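Local structure of mevalonate diphosphate decarboxylase (Legionella pneumophila, 3LTO) at residues S202-T207 against F246-K251. The protein probably catalyses the ATP-dependent decarboxylation of mevalonate diphosphate to isopentenyl diphosphate, a step of isoprenoid synthesis. Sequence-based numbering, arbitrary orientation.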
ATOM      1  N   SER A 202      20.374   9.053 -16.151  1.00 16.68           N
ATOM      2  CA  SER A 202      20.709   7.928 -17.008  1.00 16.13           C
ATOM      3  C   SER A 202      19.554   7.680 -17.968  1.00 16.54           C
ATOM      4  O   SER A 202      18.387   7.830 -17.597  1.00 18.62           O
ATOM      5  CB  SER A 202      20.947   6.669 -16.184  1.00 15.54           C
ATOM      6  OG  SER A 202      21.089   5.555 -17.046  1.00 14.80           O
ATOM      7  N   PRO A 203      19.860   7.293 -19.213  1.00 15.68           N
ATOM      8  CA  PRO A 203      18.818   7.030 -20.210  1.00 15.14           C
ATOM      9  C   PRO A 203      18.029   5.777 -19.874  1.00 13.00           C
ATOM     10  O   PRO A 203      16.939   5.565 -20.389  1.00 12.56           O
ATOM     11  CB  PRO A 203      19.608   6.852 -21.509  1.00 15.34           C
ATOM     12  CG  PRO A 203      20.883   7.561 -21.255  1.00 16.91           C
ATOM     13  CD  PRO A 203      21.193   7.218 -19.827  1.00 16.33           C
ATOM     14  N   PHE A 204      18.589   4.944 -19.007  1.00 14.23           N
ATOM     15  CA  PHE A 204      17.940   3.694 -18.625  1.00 12.81           C
ATOM     16  C   PHE A 204      17.137   3.807 -17.335  1.00 11.84           C
ATOM     17  O   PHE A 204      16.464   2.859 -16.932  1.00 10.42           O
ATOM     18  CB  PHE A 204      18.992   2.592 -18.476  1.00 13.00           C
ATOM     19  CG  PHE A 204      19.914   2.464 -19.662  1.00 15.62           C
ATOM     20  CD1 PHE A 204      19.405   2.311 -20.948  1.00 15.69           C
ATOM     21  CD2 PHE A 204      21.297   2.488 -19.491  1.00 15.54           C
ATOM     22  CE1 PHE A 204      20.265   2.182 -22.048  1.00 17.88           C
ATOM     23  CE2 PHE A 204      22.159   2.360 -20.586  1.00 16.39           C
ATOM     24  CZ  PHE A 204      21.641   2.208 -21.865  1.00 14.27           C
ATOM     25  N   TYR A 205      17.206   4.966 -16.692  1.00 13.37           N
ATOM     26  CA  TYR A 205      16.488   5.176 -15.440  1.00 16.40           C
ATOM     27  C   TYR A 205      14.976   5.069 -15.617  1.00 17.89           C
ATOM     28  O   TYR A 205      14.295   4.385 -14.858  1.00 16.77           O
ATOM     29  CB  TYR A 205      16.855   6.540 -14.860  1.00 17.47           C
ATOM     30  CG  TYR A 205      16.049   6.939 -13.648  1.00 19.11           C
ATOM     31  CD1 TYR A 205      14.829   7.596 -13.786  1.00 19.67           C
ATOM     32  CD2 TYR A 205      16.504   6.655 -12.359  1.00 19.13           C
ATOM     33  CE1 TYR A 205      14.083   7.965 -12.678  1.00 22.54           C
ATOM     34  CE2 TYR A 205      15.763   7.018 -11.242  1.00 21.70           C
ATOM     35  CZ  TYR A 205      14.554   7.674 -11.409  1.00 21.46           C
ATOM     36  OH  TYR A 205      13.810   8.043 -10.312  1.00 25.76           O
ATOM     37  N   GLU A 206      14.469   5.753 -16.633  1.00 19.20           N
ATOM     38  CA  GLU A 206      13.046   5.771 -16.957  1.00 21.00           C
ATOM     39  C   GLU A 206      12.410   4.382 -17.008  1.00 19.74           C
ATOM     40  O   GLU A 206      11.271   4.197 -16.571  1.00 19.98           O
ATOM     41  CB  GLU A 206      12.860   6.458 -18.312  1.00 24.16           C
ATOM     42  CG  GLU A 206      13.758   5.836 -19.397  1.00 32.27           C
ATOM     43  CD  GLU A 206      13.728   6.602 -20.706  1.00 34.08           C
ATOM     44  OE1 GLU A 206      12.662   6.615 -21.357  1.00 34.00           O
ATOM     45  OE2 GLU A 206      14.769   7.196 -21.075  1.00 37.26           O
ATOM     46  N   THR A 207      13.150   3.419 -17.548  1.00 15.85           N
ATOM     47  CA  THR A 207      12.679   2.044 -17.697  1.00 14.48           C
ATOM     48  C   THR A 207      13.180   1.073 -16.617  1.00 14.33           C
ATOM     49  O   THR A 207      12.936  -0.136 -16.690  1.00 11.28           O
ATOM     50  CB  THR A 207      13.118   1.490 -19.059  1.00 15.07           C
ATOM     51  OG1 THR A 207      14.545   1.596 -19.169  1.00 15.42           O
ATOM     52  CG2 THR A 207      12.459   2.285 -20.208  1.00 15.12           C
ATOM     53  N   PHE A 246      24.677   4.364 -12.674  1.00 10.68           N
ATOM     54  CA  PHE A 246      25.650   5.321 -12.165  1.00 11.23           C
ATOM     55  C   PHE A 246      26.614   5.798 -13.261  1.00 11.14           C
ATOM     56  O   PHE A 246      26.877   6.994 -13.392  1.00 12.31           O
ATOM     57  CB  PHE A 246      26.468   4.715 -11.009  1.00  8.36           C
ATOM     58  CG  PHE A 246      25.637   4.061  -9.928  1.00  7.93           C
ATOM     59  CD1 PHE A 246      24.480   4.657  -9.453  1.00  8.02           C
ATOM     60  CD2 PHE A 246      26.046   2.853  -9.356  1.00  7.79           C
ATOM     61  CE1 PHE A 246      23.734   4.066  -8.423  1.00 10.35           C
ATOM     62  CE2 PHE A 246      25.313   2.252  -8.330  1.00  6.35           C
ATOM     63  CZ  PHE A 246      24.149   2.863  -7.860  1.00  8.40           C
ATOM     64  N   LYS A 247      27.130   4.873 -14.060  1.00 11.97           N
ATOM     65  CA  LYS A 247      28.086   5.256 -15.096  1.00 11.89           C
ATOM     66  C   LYS A 247      27.500   5.774 -16.404  1.00 12.58           C
ATOM     67  O   LYS A 247      28.247   6.139 -17.316  1.00 14.26           O
ATOM     68  CB  LYS A 247      29.045   4.096 -15.392  1.00 10.29           C
ATOM     69  CG  LYS A 247      28.433   2.928 -16.138  1.00  9.22           C
ATOM     70  CD  LYS A 247      29.485   1.868 -16.448  1.00  6.82           C
ATOM     71  CE  LYS A 247      28.938   0.775 -17.355  1.00  5.49           C
ATOM     72  NZ  LYS A 247      29.903  -0.343 -17.506  1.00  5.52           N
ATOM     73  N   THR A 248      26.176   5.812 -16.517  1.00 12.87           N
ATOM     74  CA  THR A 248      25.566   6.333 -17.741  1.00 12.54           C
ATOM     75  C   THR A 248      24.757   7.603 -17.476  1.00 14.27           C
ATOM     76  O   THR A 248      23.971   8.026 -18.317  1.00 15.11           O
ATOM     77  CB  THR A 248      24.651   5.294 -18.428  1.00  9.85           C
ATOM     78  OG1 THR A 248      23.659   4.850 -17.506  1.00 10.14           O
ATOM     79  CG2 THR A 248      25.455   4.094 -18.906  1.00 11.64           C
ATOM     80  N   CYS A 249      24.939   8.211 -16.306  1.00 16.22           N
ATOM     81  CA  CYS A 249      24.216   9.444 -16.003  1.00 18.12           C
ATOM     82  C   CYS A 249      24.980  10.621 -16.611  1.00 19.07           C
ATOM     83  O   CYS A 249      25.970  10.425 -17.323  1.00 19.67           O
ATOM     84  CB  CYS A 249      24.051   9.637 -14.489  1.00 13.76           C
ATOM     85  SG  CYS A 249      25.575   9.886 -13.539  1.00 18.56           S
ATOM     86  N   GLU A 250      24.514  11.833 -16.330  1.00 20.78           N
ATOM     87  CA  GLU A 250      25.130  13.054 -16.847  1.00 22.44           C
ATOM     88  C   GLU A 250      26.634  13.093 -16.574  1.00 23.17           C
ATOM     89  O   GLU A 250      27.434  13.335 -17.481  1.00 22.66           O
ATOM     90  CB  GLU A 250      24.442  14.265 -16.218  1.00 23.91           C
ATOM     91  CG  GLU A 250      24.794  15.599 -16.833  1.00 30.43           C
ATOM     92  CD  GLU A 250      23.748  16.652 -16.511  1.00 31.66           C
ATOM     93  OE1 GLU A 250      22.588  16.481 -16.952  1.00 31.86           O
ATOM     94  OE2 GLU A 250      24.084  17.636 -15.816  1.00 31.26           O
ATOM     95  N   LYS A 251      27.012  12.860 -15.322  1.00 21.46           N
ATOM     96  CA  LYS A 251      28.416  12.845 -14.936  1.00 20.72           C
ATOM     97  C   LYS A 251      28.743  11.454 -14.397  1.00 18.89           C
ATOM     98  O   LYS A 251      28.659  11.197 -13.197  1.00 18.64           O
ATOM     99  CB  LYS A 251      28.685  13.917 -13.879  1.00 22.91           C
ATOM    100  CG  LYS A 251      28.616  15.351 -14.415  1.00 27.45           C
ATOM    101  CD  LYS A 251      29.833  15.689 -15.278  1.00 31.15           C
ATOM    102  CE  LYS A 251      29.807  17.135 -15.773  1.00 33.48           C
ATOM    103  NZ  LYS A 251      28.670  17.405 -16.708  1.00 34.59           N
TER
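S202 meets T248 through their hydroxyls: S202 OG donates a hydrogen bond to T248 OG1 at 2.7 Å. OG lies anti to the backbone N of S202 (chi1 172°), which brings it within reach of T248. S202 OG also accepts from F204 N at 3.2 Å, with an N-H...O angle of 160°. This is an ST turn around P203. Its acceptor, S202 OG, is also the atom that bonds T248. The backbones also run close here, with the CA atoms of S202 and C249 4.0 Å apart. S202 CA makes a CA-H...O contact of 3.5 Å to T248 O. P203 brings its CD to within 3.3 Å of T248 O. The contact belongs to the C-terminal domain of this GHMP-superfamily enzyme. It joins the loop between helices 192-198 and 208-224 to the chain as it leaves helix 228-247. T248 OG1 also hydrogen-bonds Q244 O, which links the serine bond to that helix. The F204 ring reaches T248 obliquely, F204 CD2 being 3.9 Å from T248 OG1. F204 CE2 lies 4.1 Å from the T248 methyl CG2. Further on, T207 OG1 donates to F204 O from above the carbonyl plane, and R211 bonds both oxygens.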